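Local structure of uncharacterized conserved protein YiiM (Geobacillus stearothermophilus, 5YHH) at residues V172-I183 and Q196-W207. The protein probably acts as a molybdenum cofactor-dependent oxidoreductase of the MOSC family, conferring resistance to hydroxylaminopurine. Sequence-based numbering, arbitrary orientation.
Sequences VGALSIAYINHI and QIASHPALSASW
Ile197 drives its CD1 methyl among three side chains of helix 177-185, and apolar contact dominates the pairing of 172-183 with 196-207. Ile197 CD1 lies 3.7 Å from Ile183 CG1 and also meets Tyr179 CE2 and Ile180 CG1. With CG1 anti to its carbonyl carbon (chi1 -64°) and CD1 extended beyond it, the side chain reaches the helix with its CD1 methyl, crossing Tyr179 and Ile180 at a slant. Nearer the base of Ile197, Leu175 CD1 approaches Ile197 CG1 at 4.1 Å and is equally far from His200 CD2, bridging the two residues. The other apolar patch is formed by Ile180, whose CG2 rests 3.8 Å from Trp207 CZ3.

Polar evidence is sparser. His200 NE2 donates to Val172 O over 2.7 Å, but the N-H...O angle of 129° makes the bond weak. Across the same ring ND1 accepts from Ala202 N, which lies almost in the ring plane, so the imidazole is tethered at both nitrogens and its rotation is restrained. On the exposed side, Gln196 turns its amide 76° from the Tyr179 ring, with Gln196 NE2 3.4 Å from Tyr179 OH.

Both segments belong to the C-terminal three-helix domain of YiiM-like proteins. Phe211 of helix 205-213 also packs on Ile197, while strand 114-121 of the MOSC domain touches Trp207 through Gln120 and Pro121, and Asn181 through Pro121.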
ATOM      1  N   VAL A 172      -8.493   6.388 -13.700  1.00 42.56           N
ATOM      2  CA  VAL A 172      -9.723   6.374 -14.467  1.00 45.35           C
ATOM      3  C   VAL A 172     -10.773   5.597 -13.719  1.00 44.40           C
ATOM      4  O   VAL A 172     -10.477   4.547 -13.129  1.00 41.91           O
ATOM      5  CB  VAL A 172      -9.514   5.746 -15.847  1.00 47.11           C
ATOM      6  CG1 VAL A 172     -10.845   5.628 -16.558  1.00 51.35           C
ATOM      7  CG2 VAL A 172      -8.535   6.592 -16.652  1.00 49.93           C
ATOM      8  N   GLY A 173     -11.990   6.142 -13.703  1.00 47.12           N
ATOM      9  CA  GLY A 173     -13.090   5.591 -12.915  1.00 46.78           C
ATOM     10  C   GLY A 173     -13.103   6.043 -11.453  1.00 45.10           C
ATOM     11  O   GLY A 173     -14.107   5.866 -10.771  1.00 45.66           O
ATOM     12  N   ALA A 174     -12.002   6.631 -10.974  1.00 42.33           N
ATOM     13  CA  ALA A 174     -11.920   7.121  -9.610  1.00 41.08           C
ATOM     14  C   ALA A 174     -12.429   6.041  -8.663  1.00 39.47           C
ATOM     15  O   ALA A 174     -13.392   6.258  -7.954  1.00 41.38           O
ATOM     16  CB  ALA A 174     -12.746   8.409  -9.472  1.00 44.03           C
ATOM     17  N   LEU A 175     -11.836   4.852  -8.734  1.00 37.19           N
ATOM     18  CA  LEU A 175     -12.173   3.740  -7.839  1.00 36.26           C
ATOM     19  C   LEU A 175     -11.234   3.744  -6.625  1.00 34.04           C
ATOM     20  O   LEU A 175     -10.038   3.504  -6.762  1.00 32.73           O
ATOM     21  CB  LEU A 175     -12.014   2.405  -8.545  1.00 34.96           C
ATOM     22  CG  LEU A 175     -12.691   2.256  -9.913  1.00 38.31           C
ATOM     23  CD1 LEU A 175     -12.356   0.889 -10.502  1.00 37.67           C
ATOM     24  CD2 LEU A 175     -14.184   2.460  -9.858  1.00 41.49           C
ATOM     25  N   SER A 176     -11.768   4.013  -5.444  1.00 33.96           N
ATOM     26  CA  SER A 176     -10.911   4.246  -4.282  1.00 32.29           C
ATOM     27  C   SER A 176     -10.364   2.932  -3.780  1.00 29.86           C
ATOM     28  O   SER A 176     -10.951   1.901  -4.026  1.00 29.51           O
ATOM     29  CB  SER A 176     -11.657   4.980  -3.174  1.00 33.63           C
ATOM     30  OG  SER A 176     -12.727   4.225  -2.685  1.00 34.25           O
ATOM     31  N   ILE A 177      -9.232   2.964  -3.095  1.00 27.90           N
ATOM     32  CA  ILE A 177      -8.744   1.748  -2.432  1.00 26.60           C
ATOM     33  C   ILE A 177      -9.793   1.262  -1.405  1.00 28.12           C
ATOM     34  O   ILE A 177      -9.983   0.062  -1.241  1.00 28.33           O
ATOM     35  CB  ILE A 177      -7.373   1.991  -1.753  1.00 25.85           C
ATOM     36  CG1 ILE A 177      -6.302   2.284  -2.818  1.00 24.41           C
ATOM     37  CG2 ILE A 177      -6.988   0.830  -0.800  1.00 22.83           C
ATOM     38  CD1 ILE A 177      -5.998   1.119  -3.734  1.00 24.51           C
ATOM     39  N   ALA A 178     -10.495   2.182  -0.728  1.00 29.40           N
ATOM     40  CA  ALA A 178     -11.537   1.764   0.217  1.00 31.15           C
ATOM     41  C   ALA A 178     -12.635   0.978  -0.470  1.00 32.75           C
ATOM     42  O   ALA A 178     -13.070  -0.042   0.050  1.00 32.07           O
ATOM     43  CB  ALA A 178     -12.152   2.964   0.996  1.00 33.36           C
ATOM     44  N   TYR A 179     -13.087   1.483  -1.622  1.00 34.14           N
ATOM     45  CA  TYR A 179     -14.109   0.809  -2.431  1.00 36.61           C
ATOM     46  C   TYR A 179     -13.635  -0.568  -2.857  1.00 35.27           C
ATOM     47  O   TYR A 179     -14.378  -1.526  -2.747  1.00 36.99           O
ATOM     48  CB  TYR A 179     -14.471   1.650  -3.672  1.00 37.94           C
ATOM     49  CG  TYR A 179     -15.402   0.968  -4.647  1.00 41.73           C
ATOM     50  CD1 TYR A 179     -16.768   0.871  -4.389  1.00 45.68           C
ATOM     51  CD2 TYR A 179     -14.909   0.417  -5.836  1.00 42.29           C
ATOM     52  CE1 TYR A 179     -17.618   0.241  -5.287  1.00 49.55           C
ATOM     53  CE2 TYR A 179     -15.751  -0.221  -6.735  1.00 45.26           C
ATOM     54  CZ  TYR A 179     -17.100  -0.297  -6.462  1.00 48.34           C
ATOM     55  OH  TYR A 179     -17.913  -0.930  -7.358  1.00 53.58           O
ATOM     56  N   ILE A 180     -12.397  -0.660  -3.356  1.00 32.99           N
ATOM     57  CA  ILE A 180     -11.880  -1.931  -3.859  1.00 32.15           C
ATOM     58  C   ILE A 180     -11.745  -2.956  -2.718  1.00 31.96           C
ATOM     59  O   ILE A 180     -12.141  -4.101  -2.875  1.00 33.45           O
ATOM     60  CB  ILE A 180     -10.569  -1.765  -4.642  1.00 30.45           C
ATOM     61  CG1 ILE A 180     -10.815  -0.945  -5.933  1.00 32.26           C
ATOM     62  CG2 ILE A 180     -10.042  -3.120  -5.000  1.00 29.62           C
ATOM     63  CD1 ILE A 180      -9.567  -0.357  -6.617  1.00 31.27           C
ATOM     64  N   ASN A 181     -11.259  -2.546  -1.551  1.00 30.80           N
ATOM     65  CA  ASN A 181     -11.213  -3.451  -0.405  1.00 31.44           C
ATOM     66  C   ASN A 181     -12.621  -3.920  -0.027  1.00 34.94           C
ATOM     67  O   ASN A 181     -12.835  -5.071   0.354  1.00 35.91           O
ATOM     68  CB  ASN A 181     -10.605  -2.761   0.824  1.00 31.17           C
ATOM     69  CG  ASN A 181      -9.089  -2.864   0.883  1.00 29.75           C
ATOM     70  OD1 ASN A 181      -8.496  -3.790   0.346  1.00 31.76           O
ATOM     71  ND2 ASN A 181      -8.477  -1.947   1.588  1.00 26.72           N
ATOM     72  N   HIS A 182     -13.575  -2.997  -0.084  1.00 36.44           N
ATOM     73  CA  HIS A 182     -14.923  -3.308   0.307  1.00 40.03           C
ATOM     74  C   HIS A 182     -15.519  -4.404  -0.589  1.00 41.85           C
ATOM     75  O   HIS A 182     -16.120  -5.340  -0.068  1.00 44.89           O
ATOM     76  CB  HIS A 182     -15.798  -2.056   0.345  1.00 41.43           C
ATOM     77  CG  HIS A 182     -17.218  -2.361   0.661  1.00 46.38           C
ATOM     78  ND1 HIS A 182     -17.652  -2.584   1.946  1.00 50.25           N
ATOM     79  CD2 HIS A 182     -18.289  -2.555  -0.145  1.00 50.17           C
ATOM     80  CE1 HIS A 182     -18.944  -2.870   1.924  1.00 55.75           C
ATOM     81  NE2 HIS A 182     -19.352  -2.858   0.665  1.00 55.22           N
ATOM     82  N   ILE A 183     -15.342  -4.286  -1.909  1.00 41.10           N
ATOM     83  CA  ILE A 183     -15.804  -5.301  -2.873  1.00 43.10           C
ATOM     84  C   ILE A 183     -15.125  -6.642  -2.625  1.00 43.63           C
ATOM     85  O   ILE A 183     -15.766  -7.670  -2.572  1.00 46.38           O
ATOM     86  CB  ILE A 183     -15.526  -4.890  -4.357  1.00 42.10           C
ATOM     87  CG1 ILE A 183     -16.207  -3.559  -4.709  1.00 41.23           C
ATOM     88  CG2 ILE A 183     -16.017  -5.979  -5.338  1.00 43.93           C
ATOM     89  CD1 ILE A 183     -17.697  -3.556  -4.497  1.00 47.24           C
ATOM     90  N   GLN A 196     -15.785  -4.598 -13.333  1.00 58.04           N
ATOM     91  CA  GLN A 196     -15.311  -3.224 -13.502  1.00 55.87           C
ATOM     92  C   GLN A 196     -13.897  -2.995 -12.939  1.00 50.28           C
ATOM     93  O   GLN A 196     -13.041  -2.393 -13.594  1.00 49.69           O
ATOM     94  CB  GLN A 196     -16.281  -2.276 -12.819  1.00 57.20           C
ATOM     95  CG  GLN A 196     -15.774  -0.857 -12.713  1.00 56.69           C
ATOM     96  CD  GLN A 196     -16.611  -0.031 -11.774  1.00 59.03           C
ATOM     97  OE1 GLN A 196     -17.180   0.974 -12.185  1.00 62.58           O
ATOM     98  NE2 GLN A 196     -16.694  -0.452 -10.501  1.00 57.31           N
ATOM     99  N   ILE A 197     -13.657  -3.473 -11.726  1.00 46.81           N
ATOM    100  CA  ILE A 197     -12.341  -3.339 -11.112  1.00 41.93           C
ATOM    101  C   ILE A 197     -11.307  -4.189 -11.867  1.00 41.68           C
ATOM    102  O   ILE A 197     -10.204  -3.730 -12.142  1.00 39.63           O
ATOM    103  CB  ILE A 197     -12.363  -3.716  -9.612  1.00 39.46           C
ATOM    104  CG1 ILE A 197     -13.265  -2.736  -8.823  1.00 40.09           C
ATOM    105  CG2 ILE A 197     -10.966  -3.710  -9.077  1.00 34.28           C
ATOM    106  CD1 ILE A 197     -13.716  -3.235  -7.419  1.00 34.26           C
ATOM    107  N   ALA A 198     -11.675  -5.424 -12.195  1.00 43.81           N
ATOM    108  CA  ALA A 198     -10.817  -6.302 -12.980  1.00 44.90           C
ATOM    109  C   ALA A 198     -10.462  -5.711 -14.355  1.00 46.26           C
ATOM    110  O   ALA A 198      -9.419  -6.040 -14.914  1.00 46.36           O
ATOM    111  CB  ALA A 198     -11.473  -7.661 -13.156  1.00 48.46           C
ATOM    112  N   SER A 199     -11.342  -4.858 -14.881  1.00 47.28           N
ATOM    113  CA  SER A 199     -11.165  -4.214 -16.181  1.00 49.26           C
ATOM    114  C   SER A 199     -10.184  -3.063 -16.157  1.00 46.57           C
ATOM    115  O   SER A 199      -9.698  -2.649 -17.225  1.00 47.53           O
ATOM    116  CB  SER A 199     -12.498  -3.686 -16.690  1.00 52.52           C
ATOM    117  OG  SER A 199     -13.312  -4.775 -17.066  1.00 56.44           O
ATOM    118  N   HIS A 200      -9.888  -2.555 -14.960  1.00 42.09           N
ATOM    119  CA  HIS A 200      -8.958  -1.455 -14.838  1.00 40.25           C
ATOM    120  C   HIS A 200      -7.519  -1.835 -15.235  1.00 39.53           C
ATOM    121  O   HIS A 200      -6.913  -2.711 -14.632  1.00 38.54           O
ATOM    122  CB  HIS A 200      -8.963  -0.868 -13.436  1.00 37.26           C
ATOM    123  CG  HIS A 200      -8.584   0.576 -13.410  1.00 37.94           C
ATOM    124  ND1 HIS A 200      -7.335   1.017 -13.783  1.00 37.12           N
ATOM    125  CD2 HIS A 200      -9.301   1.683 -13.102  1.00 38.46           C
ATOM    126  CE1 HIS A 200      -7.292   2.335 -13.687  1.00 39.39           C
ATOM    127  NE2 HIS A 200      -8.470   2.763 -13.270  1.00 38.48           N
ATOM    128  N   PRO A 201      -6.963  -1.150 -16.242  1.00 40.66           N
ATOM    129  CA  PRO A 201      -5.610  -1.463 -16.734  1.00 41.24           C
ATOM    130  C   PRO A 201      -4.492  -1.281 -15.689  1.00 38.18           C
ATOM    131  O   PRO A 201      -3.431  -1.869 -15.818  1.00 38.24           O
ATOM    132  CB  PRO A 201      -5.422  -0.468 -17.876  1.00 43.43           C
ATOM    133  CG  PRO A 201      -6.814  -0.077 -18.269  1.00 45.02           C
ATOM    134  CD  PRO A 201      -7.602  -0.084 -17.034  1.00 43.17           C
ATOM    135  N   ALA A 202      -4.731  -0.457 -14.688  1.00 35.52           N
ATOM    136  CA  ALA A 202      -3.757  -0.234 -13.608  1.00 34.46           C
ATOM    137  C   ALA A 202      -3.789  -1.291 -12.480  1.00 32.74           C
ATOM    138  O   ALA A 202      -2.861  -1.340 -11.663  1.00 32.53           O
ATOM    139  CB  ALA A 202      -3.936   1.163 -13.016  1.00 32.87           C
ATOM    140  N   LEU A 203      -4.808  -2.151 -12.441  1.00 32.81           N
ATOM    141  CA  LEU A 203      -4.874  -3.193 -11.382  1.00 30.94           C
ATOM    142  C   LEU A 203      -3.724  -4.199 -11.509  1.00 32.55           C
ATOM    143  O   LEU A 203      -3.386  -4.659 -12.611  1.00 32.61           O
ATOM    144  CB  LEU A 203      -6.194  -3.954 -11.433  1.00 32.23           C
ATOM    145  CG  LEU A 203      -6.501  -4.886 -10.253  1.00 30.09           C
ATOM    146  CD1 LEU A 203      -6.668  -4.099  -8.959  1.00 27.70           C
ATOM    147  CD2 LEU A 203      -7.749  -5.693 -10.553  1.00 32.29           C
ATOM    148  N   SER A 204      -3.109  -4.520 -10.380  1.00 31.82           N
ATOM    149  CA  SER A 204      -2.088  -5.542 -10.327  1.00 34.39           C
ATOM    150  C   SER A 204      -2.641  -6.857 -10.929  1.00 36.74           C
ATOM    151  O   SER A 204      -3.838  -7.161 -10.784  1.00 36.07           O
ATOM    152  CB  SER A 204      -1.614  -5.725  -8.868  1.00 33.61           C
ATOM    153  OG  SER A 204      -2.615  -6.385  -8.120  1.00 36.96           O
ATOM    154  N   ALA A 205      -1.783  -7.605 -11.623  1.00 39.57           N
ATOM    155  CA  ALA A 205      -2.183  -8.866 -12.260  1.00 43.34           C
ATOM    156  C   ALA A 205      -2.848  -9.829 -11.274  1.00 44.00           C
ATOM    157  O   ALA A 205      -3.857 -10.433 -11.592  1.00 44.97           O
ATOM    158  CB  ALA A 205      -0.983  -9.539 -12.922  1.00 46.27           C
ATOM    159  N   SER A 206      -2.295  -9.958 -10.074  1.00 43.53           N
ATOM    160  CA  SER A 206      -2.824 -10.932  -9.110  1.00 45.33           C
ATOM    161  C   SER A 206      -4.264 -10.605  -8.655  1.00 43.30           C
ATOM    162  O   SER A 206      -5.103 -11.496  -8.594  1.00 45.15           O
ATOM    163  CB  SER A 206      -1.879 -11.070  -7.905  1.00 45.88           C
ATOM    164  OG  SER A 206      -1.885  -9.915  -7.072  1.00 45.38           O
ATOM    165  N   TRP A 207      -4.556  -9.332  -8.372  1.00 40.01           N
ATOM    166  CA  TRP A 207      -5.926  -8.924  -8.013  1.00 39.27           C
ATOM    167  C   TRP A 207      -6.893  -9.149  -9.170  1.00 41.64           C
ATOM    168  O   TRP A 207      -8.036  -9.579  -8.942  1.00 43.09           O
ATOM    169  CB  TRP A 207      -5.992  -7.459  -7.532  1.00 36.17           C
ATOM    170  CG  TRP A 207      -5.576  -7.366  -6.127  1.00 34.43           C
ATOM    171  CD1 TRP A 207      -4.366  -7.726  -5.627  1.00 36.49           C
ATOM    172  CD2 TRP A 207      -6.368  -6.947  -5.010  1.00 35.80           C
ATOM    173  NE1 TRP A 207      -4.337  -7.547  -4.275  1.00 37.22           N
ATOM    174  CE2 TRP A 207      -5.557  -7.073  -3.860  1.00 37.62           C
ATOM    175  CE3 TRP A 207      -7.663  -6.458  -4.867  1.00 34.37           C
ATOM    176  CZ2 TRP A 207      -6.006  -6.730  -2.581  1.00 37.32           C
ATOM    177  CZ3 TRP A 207      -8.117  -6.119  -3.585  1.00 35.14           C
ATOM    178  CH2 TRP A 207      -7.295  -6.274  -2.459  1.00 35.15           C
TER